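TRAP-type transporter, periplasmic component (Cupriavidus necator, PDB 4P8B) binds (S)-2-acetolactate as the periplasmic solute-binding component of a TRAP-type transporter, and probably delivers it to the membrane subunits for uptake. Local coordinates at residues 51-56 and 64-69; 81-86 and 140-145; 105-110 and 329-334; 121-126 and 278-283; 225-230 and 297-302. All blocks are in the same frame, centred on the assembly; numbering follows the deposited sequence.

Contact 1 of 5, residues 51-56 and 64-69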
# COMPACT_ATOMS: atom_id res chain seq x y z
N ILE A 51 -12.92 -11.58 1.38
CA ILE A 51 -12.60 -12.99 1.66
C ILE A 51 -12.44 -13.19 3.16
O ILE A 51 -12.94 -14.16 3.73
CB ILE A 51 -11.32 -13.42 0.92
CG1 ILE A 51 -11.56 -13.43 -0.59
CG2 ILE A 51 -10.82 -14.80 1.40
CD1 ILE A 51 -10.30 -13.51 -1.45
N TRP A 52 -11.77 -12.25 3.83
CA TRP A 52 -11.58 -12.36 5.26
C TRP A 52 -12.94 -12.39 5.95
O TRP A 52 -13.20 -13.25 6.80
CB TRP A 52 -10.76 -11.16 5.75
CG TRP A 52 -10.36 -11.23 7.20
CD1 TRP A 52 -10.30 -12.34 8.01
CD2 TRP A 52 -9.94 -10.13 8.00
NE1 TRP A 52 -9.87 -11.97 9.26
CE2 TRP A 52 -9.64 -10.62 9.28
CE3 TRP A 52 -9.78 -8.76 7.75
CZ2 TRP A 52 -9.19 -9.80 10.31
CZ3 TRP A 52 -9.33 -7.95 8.77
CH2 TRP A 52 -9.03 -8.47 10.03
N ALA A 53 -13.80 -11.44 5.61
CA ALA A 53 -15.11 -11.35 6.24
C ALA A 53 -15.92 -12.61 6.01
O ALA A 53 -16.54 -13.13 6.95
CB ALA A 53 -15.84 -10.13 5.70
N ASP A 54 -15.91 -13.13 4.78
CA ASP A 54 -16.68 -14.32 4.44
C ASP A 54 -16.14 -15.53 5.21
O ASP A 54 -16.92 -16.34 5.73
CB ASP A 54 -16.66 -14.62 2.93
CG ASP A 54 -17.37 -13.57 2.10
OD1 ASP A 54 -18.09 -12.73 2.67
OD2 ASP A 54 -17.23 -13.61 0.85
N LEU A 55 -14.83 -15.66 5.31
CA LEU A 55 -14.28 -16.82 6.00
C LEU A 55 -14.58 -16.76 7.49
O LEU A 55 -14.86 -17.79 8.12
CB LEU A 55 -12.77 -16.91 5.80
CG LEU A 55 -12.28 -17.30 4.40
CD1 LEU A 55 -10.75 -17.28 4.36
CD2 LEU A 55 -12.79 -18.67 3.97
N VAL A 56 -14.53 -15.58 8.08
CA VAL A 56 -14.81 -15.44 9.51
C VAL A 56 -16.25 -15.81 9.81
O VAL A 56 -16.53 -16.55 10.77
CB VAL A 56 -14.55 -14.01 10.00
CG1 VAL A 56 -15.18 -13.81 11.37
CG2 VAL A 56 -13.05 -13.72 10.02
N ILE A 64 -19.69 -14.20 14.13
CA ILE A 64 -19.02 -12.93 13.87
C ILE A 64 -19.36 -12.46 12.46
O ILE A 64 -18.94 -13.08 11.48
CB ILE A 64 -17.51 -13.02 14.08
CG1 ILE A 64 -17.19 -13.41 15.52
CG2 ILE A 64 -16.86 -11.66 13.74
CD1 ILE A 64 -15.71 -13.54 15.81
N ASN A 65 -20.13 -11.38 12.40
CA ASN A 65 -20.72 -10.85 11.17
C ASN A 65 -20.11 -9.50 10.89
O ASN A 65 -20.26 -8.57 11.67
CB ASN A 65 -22.24 -10.71 11.34
CG ASN A 65 -22.87 -9.93 10.22
OD1 ASN A 65 -23.62 -8.97 10.47
ND2 ASN A 65 -22.57 -10.30 8.98
N ILE A 66 -19.38 -9.40 9.79
CA ILE A 66 -18.60 -8.21 9.50
C ILE A 66 -19.10 -7.49 8.25
O ILE A 66 -19.30 -8.12 7.21
CB ILE A 66 -17.13 -8.57 9.29
CG1 ILE A 66 -16.56 -9.28 10.52
CG2 ILE A 66 -16.31 -7.31 8.97
CD1 ILE A 66 -15.32 -10.13 10.19
N LYS A 67 -19.31 -6.19 8.37
CA LYS A 67 -19.72 -5.37 7.25
C LYS A 67 -18.52 -4.58 6.76
O LYS A 67 -17.78 -4.00 7.56
CB LYS A 67 -20.84 -4.42 7.67
CG LYS A 67 -21.25 -3.44 6.56
CD LYS A 67 -22.50 -2.65 6.91
CE LYS A 67 -23.75 -3.52 6.88
NZ LYS A 67 -24.18 -3.83 5.49
N LEU A 68 -18.35 -4.54 5.43
CA LEU A 68 -17.29 -3.77 4.79
C LEU A 68 -17.70 -2.31 4.60
O LEU A 68 -18.83 -2.01 4.22
CB LEU A 68 -16.94 -4.38 3.43
CG LEU A 68 -15.89 -5.50 3.40
CD1 LEU A 68 -16.06 -6.56 4.46
CD2 LEU A 68 -15.91 -6.12 1.98
N TYR A 69 -16.78 -1.41 4.90
CA TYR A 69 -16.96 0.02 4.70
C TYR A 69 -15.85 0.52 3.78
O TYR A 69 -14.84 1.06 4.23
CB TYR A 69 -16.92 0.76 6.04
CG TYR A 69 -18.17 0.56 6.87
CD1 TYR A 69 -18.35 -0.59 7.65
CD2 TYR A 69 -19.18 1.52 6.89
CE1 TYR A 69 -19.49 -0.76 8.42
CE2 TYR A 69 -20.32 1.36 7.66
CZ TYR A 69 -20.46 0.22 8.41
OH TYR A 69 -21.61 0.09 9.16
O HOH W 1 -18.67 -11.56 7.75

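Contact 2 of 5, residues 81-86 and 140-145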
# COMPACT_ATOMS: atom_id res chain seq x y z
N ARG A 81 -5.95 9.20 8.71
CA ARG A 81 -6.23 9.06 10.13
C ARG A 81 -7.06 7.82 10.43
O ARG A 81 -7.66 7.71 11.49
CB ARG A 81 -6.90 10.31 10.69
CG ARG A 81 -8.25 10.62 10.07
CD ARG A 81 -8.81 11.90 10.68
NE ARG A 81 -10.05 12.32 10.04
CZ ARG A 81 -11.26 11.89 10.38
NH1 ARG A 81 -11.42 11.04 11.39
NH2 ARG A 81 -12.33 12.34 9.73
N GLU A 82 -7.07 6.87 9.50
CA GLU A 82 -7.69 5.58 9.73
C GLU A 82 -7.08 4.85 10.93
O GLU A 82 -7.80 4.24 11.72
CB GLU A 82 -7.55 4.71 8.48
CG GLU A 82 -8.36 3.43 8.52
CD GLU A 82 -8.03 2.46 7.39
OE1 GLU A 82 -6.82 2.22 7.14
OE2 GLU A 82 -8.93 1.93 6.73
N PHE A 83 -5.75 4.90 11.10
CA PHE A 83 -5.12 4.16 12.19
C PHE A 83 -5.67 4.63 13.53
O PHE A 83 -5.96 3.81 14.41
CB PHE A 83 -3.60 4.31 12.17
CG PHE A 83 -2.91 3.43 13.16
CD1 PHE A 83 -2.70 2.10 12.87
CD2 PHE A 83 -2.49 3.92 14.40
CE1 PHE A 83 -2.08 1.27 13.73
CE2 PHE A 83 -1.85 3.08 15.29
CZ PHE A 83 -1.66 1.74 14.97
N SER A 84 -5.78 5.94 13.71
CA SER A 84 -6.28 6.46 14.98
C SER A 84 -7.72 5.98 15.24
O SER A 84 -8.08 5.66 16.37
CB SER A 84 -6.22 7.98 15.00
OG SER A 84 -4.92 8.42 14.65
N ALA A 85 -8.53 5.93 14.19
CA ALA A 85 -9.91 5.47 14.34
C ALA A 85 -9.96 3.98 14.72
O ALA A 85 -10.83 3.56 15.50
CB ALA A 85 -10.69 5.73 13.04
N ILE A 86 -9.03 3.19 14.18
CA ILE A 86 -8.92 1.79 14.61
C ILE A 86 -8.48 1.69 16.08
O ILE A 86 -9.10 0.97 16.85
CB ILE A 86 -7.91 0.98 13.75
CG1 ILE A 86 -8.32 0.95 12.29
CG2 ILE A 86 -7.84 -0.46 14.27
CD1 ILE A 86 -7.19 0.57 11.35
N GLU A 140 1.21 -4.04 17.77
CA GLU A 140 0.51 -4.65 18.89
C GLU A 140 0.59 -3.74 20.12
O GLU A 140 -0.40 -3.53 20.83
CB GLU A 140 1.07 -6.04 19.17
CG GLU A 140 0.17 -6.88 20.06
CD GLU A 140 0.26 -6.48 21.52
OE1 GLU A 140 1.33 -5.96 21.92
OE2 GLU A 140 -0.72 -6.69 22.26
N LYS A 141 1.76 -3.16 20.34
CA LYS A 141 1.95 -2.31 21.52
C LYS A 141 1.11 -1.05 21.39
O LYS A 141 0.72 -0.46 22.40
CB LYS A 141 3.43 -1.93 21.69
CG LYS A 141 4.32 -3.07 22.14
CD LYS A 141 5.76 -2.60 22.33
CE LYS A 141 6.65 -3.69 22.92
NZ LYS A 141 7.08 -4.69 21.88
N ALA A 142 0.84 -0.66 20.15
CA ALA A 142 0.08 0.55 19.87
C ALA A 142 -1.43 0.37 19.98
O ALA A 142 -2.19 1.32 19.77
CB ALA A 142 0.43 1.07 18.48
N GLY A 143 -1.89 -0.84 20.28
CA GLY A 143 -3.31 -1.06 20.49
C GLY A 143 -4.06 -1.54 19.27
O GLY A 143 -5.29 -1.49 19.21
N VAL A 144 -3.32 -2.07 18.29
CA VAL A 144 -3.90 -2.52 17.02
C VAL A 144 -3.32 -3.89 16.68
O VAL A 144 -2.17 -3.98 16.25
CB VAL A 144 -3.61 -1.47 15.92
CG1 VAL A 144 -4.05 -1.95 14.52
CG2 VAL A 144 -4.28 -0.14 16.28
N VAL A 145 -4.13 -4.95 16.80
CA VAL A 145 -3.64 -6.32 16.75
C VAL A 145 -3.44 -6.74 15.30
O VAL A 145 -4.43 -6.89 14.56
CB VAL A 145 -4.61 -7.28 17.43
CG1 VAL A 145 -4.07 -8.71 17.40
CG2 VAL A 145 -4.89 -6.84 18.88

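Contact 3 of 5, residues 105-110 and 329-334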
# COMPACT_ATOMS: atom_id res chain seq x y z
N VAL A 105 2.49 5.63 12.81
CA VAL A 105 3.43 4.55 13.12
C VAL A 105 4.64 4.74 12.22
O VAL A 105 4.65 4.28 11.07
CB VAL A 105 2.80 3.17 12.88
CG1 VAL A 105 3.75 2.07 13.39
CG2 VAL A 105 1.44 3.08 13.57
N ARG A 106 5.66 5.43 12.72
CA ARG A 106 6.79 5.85 11.89
C ARG A 106 7.50 4.69 11.21
O ARG A 106 8.05 4.85 10.13
CB ARG A 106 7.81 6.66 12.69
CG ARG A 106 8.68 5.80 13.58
CD ARG A 106 9.69 6.62 14.36
NE ARG A 106 9.07 7.28 15.50
CZ ARG A 106 8.67 6.63 16.60
NH1 ARG A 106 8.80 5.31 16.69
NH2 ARG A 106 8.12 7.30 17.60
N GLU A 107 7.51 3.52 11.84
CA GLU A 107 8.23 2.38 11.28
C GLU A 107 7.63 1.92 9.95
O GLU A 107 8.33 1.31 9.14
CB GLU A 107 8.21 1.20 12.26
CG GLU A 107 9.00 1.41 13.54
CD GLU A 107 8.29 2.25 14.60
OE1 GLU A 107 7.08 2.59 14.46
OE2 GLU A 107 8.95 2.59 15.59
N LEU A 108 6.36 2.23 9.70
CA LEU A 108 5.74 1.82 8.46
C LEU A 108 6.29 2.59 7.26
O LEU A 108 6.10 2.16 6.13
CB LEU A 108 4.21 1.92 8.54
CG LEU A 108 3.55 1.01 9.58
CD1 LEU A 108 2.07 1.25 9.57
CD2 LEU A 108 3.84 -0.45 9.28
N ASN A 109 6.99 3.70 7.51
CA ASN A 109 7.70 4.39 6.44
C ASN A 109 8.80 3.53 5.79
O ASN A 109 9.26 3.84 4.71
CB ASN A 109 8.33 5.69 6.93
CG ASN A 109 7.32 6.78 7.18
OD1 ASN A 109 6.69 7.28 6.26
ND2 ASN A 109 7.19 7.19 8.44
N LEU A 110 9.21 2.45 6.44
CA LEU A 110 10.23 1.57 5.90
C LEU A 110 9.89 1.13 4.48
O LEU A 110 10.76 1.13 3.60
CB LEU A 110 10.41 0.37 6.81
CG LEU A 110 11.59 -0.55 6.52
CD1 LEU A 110 12.16 -1.13 7.80
CD2 LEU A 110 11.16 -1.68 5.59
N THR A 329 17.31 3.30 12.41
CA THR A 329 18.36 2.88 11.48
C THR A 329 18.62 1.38 11.56
O THR A 329 18.93 0.73 10.57
CB THR A 329 19.64 3.70 11.72
OG1 THR A 329 20.58 3.42 10.69
CG2 THR A 329 20.23 3.41 13.09
N ASP A 330 18.51 0.83 12.77
CA ASP A 330 18.73 -0.60 12.96
C ASP A 330 17.69 -1.46 12.26
O ASP A 330 17.99 -2.54 11.77
CB ASP A 330 18.73 -0.96 14.45
CG ASP A 330 19.82 -0.28 15.23
OD1 ASP A 330 20.82 0.15 14.63
OD2 ASP A 330 19.68 -0.20 16.49
N LEU A 331 16.45 -0.98 12.21
CA LEU A 331 15.40 -1.74 11.54
C LEU A 331 15.62 -1.68 10.04
O LEU A 331 15.47 -2.68 9.36
CB LEU A 331 14.02 -1.19 11.91
CG LEU A 331 12.81 -1.90 11.28
CD1 LEU A 331 12.74 -3.34 11.75
CD2 LEU A 331 11.52 -1.14 11.62
N VAL A 332 16.00 -0.52 9.55
CA VAL A 332 16.25 -0.37 8.11
C VAL A 332 17.46 -1.20 7.71
O VAL A 332 17.46 -1.84 6.65
CB VAL A 332 16.42 1.11 7.75
CG1 VAL A 332 16.79 1.24 6.26
CG2 VAL A 332 15.13 1.88 8.03
N THR A 333 18.46 -1.24 8.57
CA THR A 333 19.63 -2.02 8.28
C THR A 333 19.29 -3.52 8.22
O THR A 333 19.76 -4.25 7.35
CB THR A 333 20.69 -1.74 9.31
OG1 THR A 333 21.11 -0.38 9.20
CG2 THR A 333 21.88 -2.65 9.11
N LYS A 334 18.43 -3.98 9.14
CA LYS A 334 17.95 -5.36 9.08
C LYS A 334 17.23 -5.64 7.75
O LYS A 334 17.38 -6.72 7.17
CB LYS A 334 17.03 -5.66 10.26
CG LYS A 334 17.79 -5.82 11.56
CD LYS A 334 16.86 -5.86 12.75
CE LYS A 334 17.65 -5.98 14.06
NZ LYS A 334 16.74 -6.05 15.24

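Contact 4 of 5, residues 121-126 and 278-283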
# COMPACT_ATOMS: atom_id res chain seq x y z
N LYS A 121 10.63 -10.71 -4.28
CA LYS A 121 11.39 -11.52 -3.33
C LYS A 121 11.87 -10.63 -2.19
O LYS A 121 11.94 -11.07 -1.04
CB LYS A 121 12.55 -12.21 -4.04
CG LYS A 121 13.05 -13.46 -3.32
CD LYS A 121 13.93 -14.31 -4.25
CE LYS A 121 14.35 -15.60 -3.57
NZ LYS A 121 15.25 -16.42 -4.44
N ALA A 122 12.19 -9.38 -2.49
CA ALA A 122 12.68 -8.45 -1.48
C ALA A 122 11.56 -8.04 -0.54
O ALA A 122 11.76 -7.98 0.67
CB ALA A 122 13.30 -7.23 -2.15
N LEU A 123 10.38 -7.75 -1.08
CA LEU A 123 9.26 -7.41 -0.23
C LEU A 123 8.92 -8.58 0.69
O LEU A 123 8.70 -8.40 1.90
CB LEU A 123 8.07 -7.02 -1.12
CG LEU A 123 6.72 -6.73 -0.46
CD1 LEU A 123 6.84 -5.71 0.63
CD2 LEU A 123 5.68 -6.28 -1.49
N ASP A 124 8.88 -9.79 0.13
CA ASP A 124 8.56 -10.97 0.92
C ASP A 124 9.61 -11.21 2.00
O ASP A 124 9.28 -11.68 3.08
CB ASP A 124 8.41 -12.20 0.02
CG ASP A 124 7.14 -12.18 -0.81
OD1 ASP A 124 6.18 -11.47 -0.43
OD2 ASP A 124 7.09 -12.90 -1.83
N ALA A 125 10.87 -10.90 1.71
CA ALA A 125 11.93 -11.07 2.71
C ALA A 125 11.69 -10.18 3.92
O ALA A 125 12.10 -10.52 5.02
CB ALA A 125 13.29 -10.79 2.11
N LEU A 126 11.03 -9.05 3.71
CA LEU A 126 10.69 -8.17 4.82
C LEU A 126 9.46 -8.66 5.56
O LEU A 126 9.51 -8.89 6.77
CB LEU A 126 10.51 -6.73 4.34
CG LEU A 126 11.69 -6.14 3.58
CD1 LEU A 126 11.46 -4.66 3.37
CD2 LEU A 126 12.98 -6.38 4.32
N LEU A 278 -3.82 -12.31 -5.96
CA LEU A 278 -4.61 -11.40 -6.78
C LEU A 278 -3.81 -10.15 -7.14
O LEU A 278 -3.85 -9.68 -8.29
CB LEU A 278 -5.91 -10.98 -6.09
CG LEU A 278 -6.97 -12.06 -5.84
CD1 LEU A 278 -8.09 -11.51 -4.96
CD2 LEU A 278 -7.54 -12.57 -7.15
N ALA A 279 -3.06 -9.61 -6.19
CA ALA A 279 -2.33 -8.37 -6.38
C ALA A 279 -1.13 -8.56 -7.29
O ALA A 279 -0.64 -7.58 -7.84
CB ALA A 279 -1.87 -7.80 -5.02
N ARG A 280 -0.70 -9.80 -7.49
CA ARG A 280 0.49 -10.04 -8.31
C ARG A 280 0.15 -10.62 -9.68
O ARG A 280 1.05 -10.97 -10.44
CB ARG A 280 1.47 -10.95 -7.59
CG ARG A 280 2.10 -10.28 -6.39
CD ARG A 280 3.18 -11.11 -5.77
NE ARG A 280 3.71 -10.43 -4.59
CZ ARG A 280 4.59 -10.93 -3.75
NH1 ARG A 280 5.12 -12.13 -3.94
NH2 ARG A 280 4.97 -10.21 -2.71
N LYS A 281 -1.14 -10.73 -9.99
CA LYS A 281 -1.56 -11.35 -11.24
C LYS A 281 -0.92 -10.63 -12.44
O LYS A 281 -1.04 -9.41 -12.58
CB LYS A 281 -3.09 -11.34 -11.35
CG LYS A 281 -3.61 -12.02 -12.60
CD LYS A 281 -5.13 -11.94 -12.69
CE LYS A 281 -5.66 -12.87 -13.76
NZ LYS A 281 -4.81 -12.79 -14.98
N GLY A 282 -0.21 -11.38 -13.28
CA GLY A 282 0.42 -10.81 -14.47
C GLY A 282 1.58 -9.87 -14.20
O GLY A 282 2.00 -9.16 -15.12
N LEU A 283 2.14 -9.88 -12.99
CA LEU A 283 3.18 -8.91 -12.59
C LEU A 283 4.49 -9.51 -12.12
O LEU A 283 5.55 -8.98 -12.43
CB LEU A 283 2.67 -8.01 -11.46
CG LEU A 283 1.56 -7.09 -11.88
CD1 LEU A 283 0.88 -6.50 -10.65
CD2 LEU A 283 2.10 -5.98 -12.79

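Contact 5 of 5, residues 225-230 and 297-302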
# COMPACT_ATOMS: atom_id res chain seq x y z
N LYS A 225 -9.18 2.10 -13.81
CA LYS A 225 -9.16 2.54 -15.21
C LYS A 225 -8.53 3.92 -15.34
O LYS A 225 -9.10 4.81 -15.98
CB LYS A 225 -10.57 2.53 -15.80
CG LYS A 225 -11.20 1.17 -15.77
CD LYS A 225 -12.47 1.13 -16.58
CE LYS A 225 -12.96 -0.30 -16.75
NZ LYS A 225 -13.40 -0.89 -15.46
N LEU A 226 -7.32 4.08 -14.80
CA LEU A 226 -6.78 5.44 -14.65
C LEU A 226 -6.43 6.07 -15.99
O LEU A 226 -6.34 7.28 -16.10
CB LEU A 226 -5.60 5.48 -13.69
CG LEU A 226 -5.98 5.22 -12.24
CD1 LEU A 226 -4.73 5.41 -11.36
CD2 LEU A 226 -7.08 6.11 -11.75
N TYR A 227 -6.29 5.24 -17.03
CA TYR A 227 -6.10 5.76 -18.38
C TYR A 227 -7.29 6.60 -18.83
O TYR A 227 -7.16 7.39 -19.75
CB TYR A 227 -5.83 4.64 -19.39
CG TYR A 227 -6.75 3.46 -19.24
CD1 TYR A 227 -7.98 3.40 -19.89
CD2 TYR A 227 -6.39 2.40 -18.42
CE1 TYR A 227 -8.82 2.30 -19.71
CE2 TYR A 227 -7.20 1.32 -18.25
CZ TYR A 227 -8.41 1.26 -18.88
OH TYR A 227 -9.22 0.16 -18.70
N THR A 228 -8.46 6.42 -18.22
CA THR A 228 -9.64 7.22 -18.56
C THR A 228 -9.64 8.59 -17.90
O THR A 228 -10.47 9.44 -18.24
CB THR A 228 -10.97 6.50 -18.24
OG1 THR A 228 -11.16 6.42 -16.82
CG2 THR A 228 -10.99 5.12 -18.88
N VAL A 229 -8.71 8.81 -16.98
CA VAL A 229 -8.52 10.12 -16.36
C VAL A 229 -7.08 10.61 -16.59
O VAL A 229 -6.39 11.06 -15.67
CB VAL A 229 -8.93 10.14 -14.87
CG1 VAL A 229 -10.46 10.06 -14.75
CG2 VAL A 229 -8.27 9.03 -14.09
N GLY A 230 -6.67 10.48 -17.84
CA GLY A 230 -5.46 11.10 -18.35
C GLY A 230 -4.17 10.36 -18.15
O GLY A 230 -3.14 10.86 -18.60
N HIS A 297 -4.91 -0.36 -23.96
CA HIS A 297 -5.85 0.72 -23.68
C HIS A 297 -5.28 2.09 -24.03
O HIS A 297 -5.86 3.13 -23.70
CB HIS A 297 -6.24 0.70 -22.19
CG HIS A 297 -7.19 -0.40 -21.83
ND1 HIS A 297 -8.52 -0.36 -22.17
CD2 HIS A 297 -7.00 -1.56 -21.16
CE1 HIS A 297 -9.12 -1.46 -21.72
NE2 HIS A 297 -8.22 -2.20 -21.11
N GLY A 298 -4.14 2.11 -24.70
CA GLY A 298 -3.54 3.36 -25.13
C GLY A 298 -2.55 3.94 -24.14
O GLY A 298 -2.26 5.13 -24.14
N VAL A 299 -1.98 3.10 -23.29
CA VAL A 299 -0.98 3.56 -22.33
C VAL A 299 0.44 3.27 -22.81
O VAL A 299 0.77 2.14 -23.16
CB VAL A 299 -1.20 2.89 -20.97
CG1 VAL A 299 -0.18 3.38 -19.95
CG2 VAL A 299 -2.60 3.18 -20.47
N LYS A 300 1.27 4.31 -22.85
CA LYS A 300 2.69 4.12 -23.16
C LYS A 300 3.42 3.74 -21.88
O LYS A 300 3.56 4.56 -20.99
CB LYS A 300 3.31 5.38 -23.74
CG LYS A 300 4.75 5.17 -24.15
CD LYS A 300 5.34 6.42 -24.78
CE LYS A 300 6.79 6.18 -25.14
NZ LYS A 300 6.85 5.45 -26.43
N VAL A 301 3.87 2.50 -21.81
CA VAL A 301 4.54 1.97 -20.62
C VAL A 301 6.03 1.92 -20.90
O VAL A 301 6.47 1.34 -21.88
CB VAL A 301 4.03 0.57 -20.25
CG1 VAL A 301 4.73 0.04 -18.99
CG2 VAL A 301 2.54 0.58 -20.04
N THR A 302 6.78 2.56 -20.00
CA THR A 302 8.23 2.68 -20.10
C THR A 302 8.89 1.83 -19.04
O THR A 302 8.54 1.90 -17.87
CB THR A 302 8.61 4.15 -19.88
OG1 THR A 302 8.08 4.93 -20.97
CG2 THR A 302 10.11 4.33 -19.79

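Contact 1 of 5, residues 51-56 and 64-69
Val56 swings CG1 to the side opposite its own backbone N (chi1 166°), and Ile64 places CG2 in the same way. These two methyl groups therefore meet, with Val56 CG1 3.6 Å from Ile64 CG2. The contact belongs to a beta-alpha-beta crossover made of strand 33-36, helix 44-59 and strand 66-69. Helix and returning strand run nearly antiparallel, at 171°, with their axes 8.7 Å apart. Ile66 reaches the helix with the far end of its chain: its CD1 lies 3.9 Å from Val56 CG1. One turn earlier in the helix, Ala53 presents only a methyl group. Its CB sits 3.8 Å from Leu68 CD1 and also faces the CB of Ile66. The small residue is consistent with the close approach here, the CA atoms of Ala53 and Ile66 being 5.7 Å apart. Met35 of the neighbouring strand 33-36 touches both Ala53 and Ile66. Helix 258-279 reaches Val56 through Ala267. The main chains do not bond directly across the contact. A water bridges them: it donates to Ala53 O at 2.8 Å and accepts from Ile66 N at 3.1 Å.

Contact 2 of 5, residues 81-86 and 140-145
Phe83 and Val144 form the centre of this contact. The end of the ring does the touching, with Phe83 CZ 3.5 Å from Val144 CG2. The methyl approaches the ring obliquely. Val144 is modelled in two conformers, so the exact methyl distances hold for one of them. Ala142 adds its CB at the ring edge, near the ring plane and 4.1 Å from Phe83 CZ. Ile86 adds a second contact to Val144: its CG2 lies 4.1 Å from Val144 CG1, the two side chains crossing at about a right angle. With CG opposite the backbone N (chi1 -173°), the end of the Phe83 ring comes nearer to 140-145 than its CB direction alone would suggest.

The next shell sets these groups in place. Gly143 ends helix 130-141 with a Schellman motif, its positive phi turning the chain into strand 144-154. Ala142 and Val144 thus flank the turn and both point at helix 82-88. Arg81 is the N-cap of that helix. Glu82 ties its first turn to Ser36 and Trp101, and Trp101 also meets the Phe83 ring. Val247 of strand 241-249 packs on both Ile86 and Val144. The side chain of Phe83 is about 7 Å from that of Asn100, an acetolactate-binding residue.

Every group that meets here is hydrocarbon and mostly buried. The helix is thus held to the turn by shape and dispersion, not by directional bonds.

Contact 3 of 5, residues 105-110 and 329-334
Beside Glu107, which touches Leu331 across the contact, the carbonyl oxygen Arg106 O is gripped twice by Asn109. Asn109 ND2 donates to Arg106 O at 3.0 Å, tilted 18° from the carbonyl plane. Asn109 N reaches the same oxygen at 3.1 Å as part of the 3-10 segment 106-110. The ND2 bond ties the Asn109 amide back to the turn; the N bond belongs to the turn itself. Arg106 NH1 also lies 2.9 Å from Glu107 OE2, in a salt bridge whose hydrogen bond is weak. Glu107 bends at chi2 (79°), which sends its carboxylate back toward the arginine. Its aliphatic part is then left to face the helix, with Glu107 CG 4.1 Å from Leu331 CD2.

The main apolar meeting is between Leu110 and Leu331, whose side chains cross at about a right angle. Leu110 CD1 points into the branch of Leu331, 3.6 Å from its CG. Leu110 CD1 is also 4.2 Å from Val332 CG2. Leu110 is deposited in two conformers, so these distances describe one of them.

On the helix side, Thr329 O accepts two bonds from Thr333. Thr333 OG1 lies 2.8 Å from Thr329 O, above the carbonyl plane, and Thr333 N comes from the opposite face.

This contact joins the C-terminal helix 329-340 to the stretch between helices 98-101 and 120-127. Helix 130-141 touches Glu107, Leu108 and Leu331. Helix 317-327 packs on Val332 through Lys324 and on Asn109 through Trp323.

Contact 4 of 5, residues 121-126 and 278-283
Arg280 grips Asp124 end-on with two nitrogens, one to each carboxylate oxygen. Arg280 NH1 donates to Asp124 OD2 at 3.0 Å, almost straight at 169°. That oxygen is met on its syn side. Arg280 NH2 donates to Asp124 OD1 at 2.9 Å and comes from above the carboxylate plane, 39° out of it. The carboxylate and guanidinium planes are 30° apart, and neither oxygen is met exactly in the carboxylate plane. Seen from the guanidinium, Asp124 sits at the edge.

NH2 has a second acid partner, Glu151 of strand 144-154, with which it forms a salt bridge. Arg280 NE is hydrogen-bonded outside the two segments. The guanidinium is thus held by two acids, and its positive charge would probably help keep both ionised.

Arg280 lies at the C-terminal end of helix 258-279. Its chain is extended from CG to NE and so spans the gap to helix 120-127, meeting Asp124 from the opposite direction. In TRAP solute-binding proteins a long helix runs across both lobes, and helix 258-279, the longest here, is consistent with that role. The contact links its C-terminal end to helix 120-127. The side chain of Leu123 is about 8 Å from that of Asn152, an acetolactate-binding residue on the same strand as Glu151.

Leu123 supplies the apolar part. Its CD2 lies 4.2 Å from Arg280 NH2, oblique to the guanidinium, and it also packs on Glu151 and Met117. Farther out, Tyr120 touches both Arg280 and Leu283, while the loop at Gly282 bonds its backbone to Ala290.

Contact 5 of 5, residues 225-230 and 297-302
This is an offset aromatic stack at the surface, between Tyr227 and His297. It joins the loop after helix 218-223 to the turn leading into strand 300-302. That strand is at the edge of a four-stranded mixed sheet, next to strand 233-235.

The two ring planes are 14° apart and their centroids 4.4 Å apart. The imidazole is shifted toward the hydroxyl end of the tyrosine. The middle of the tyrosine ring is instead covered by the His297 methylene. His297 CB stands 3.8 Å from the ring centroid and only 5° off the ring normal, a CH-pi contact. Tyr227 CG sits between its backbone N and carbonyl carbon (chi1 45°), which sets one ring face under His297 CB and turns the other to its own loop. On that opposite face, offset toward the rim, lies the carbonyl carbon of Lys225. The ring is thus held between its own loop and the histidine.

Val299 extends the contact to the root of the tyrosine, with Val299 CG2 3.7 Å from Tyr227 CB. Val299 also packs on Val234 of the adjacent strand. Met294 of helix 289-295 touches Tyr227 as well.

The loop has its own bracing. Lys225 closes helix 218-223 with a Schellman motif, directly before the 3-10 segment 226-228 that carries Tyr227. Lys225 O accepts from Thr228 OG1 at 2.7 Å and from Thr228 N at 2.8 Å. Lys232 NZ bonds to Tyr227 O. At the tip of the stack, Tyr227 OH lies over the centre of the His297 ring, 3.4 Å from its CE1.

Contact 1 closes first, joining helix 44-59 to strand 66-69 across a short loop. Contact 2 opens at 81-86 and reaches the same five-stranded sheet through strand 144-154. Before it closes, contacts 3 and 4 open at 105-110 and 121-126, so both cross it. Contact 4 closes at 278-283, joining helix 120-127 to the end of helix 258-279. Contact 5 closes next, at 297-302, and ties the edge of the four-stranded sheet, at strand 300-302, to the loop after helix 218-223. Contact 3 closes last, at helix 329-340. Contacts 4 and 5 are nested inside its loop and cross each other. Contacts 2 and 3 touch through Phe83 and Val105; contacts 3 and 4 through Leu110 and Leu126.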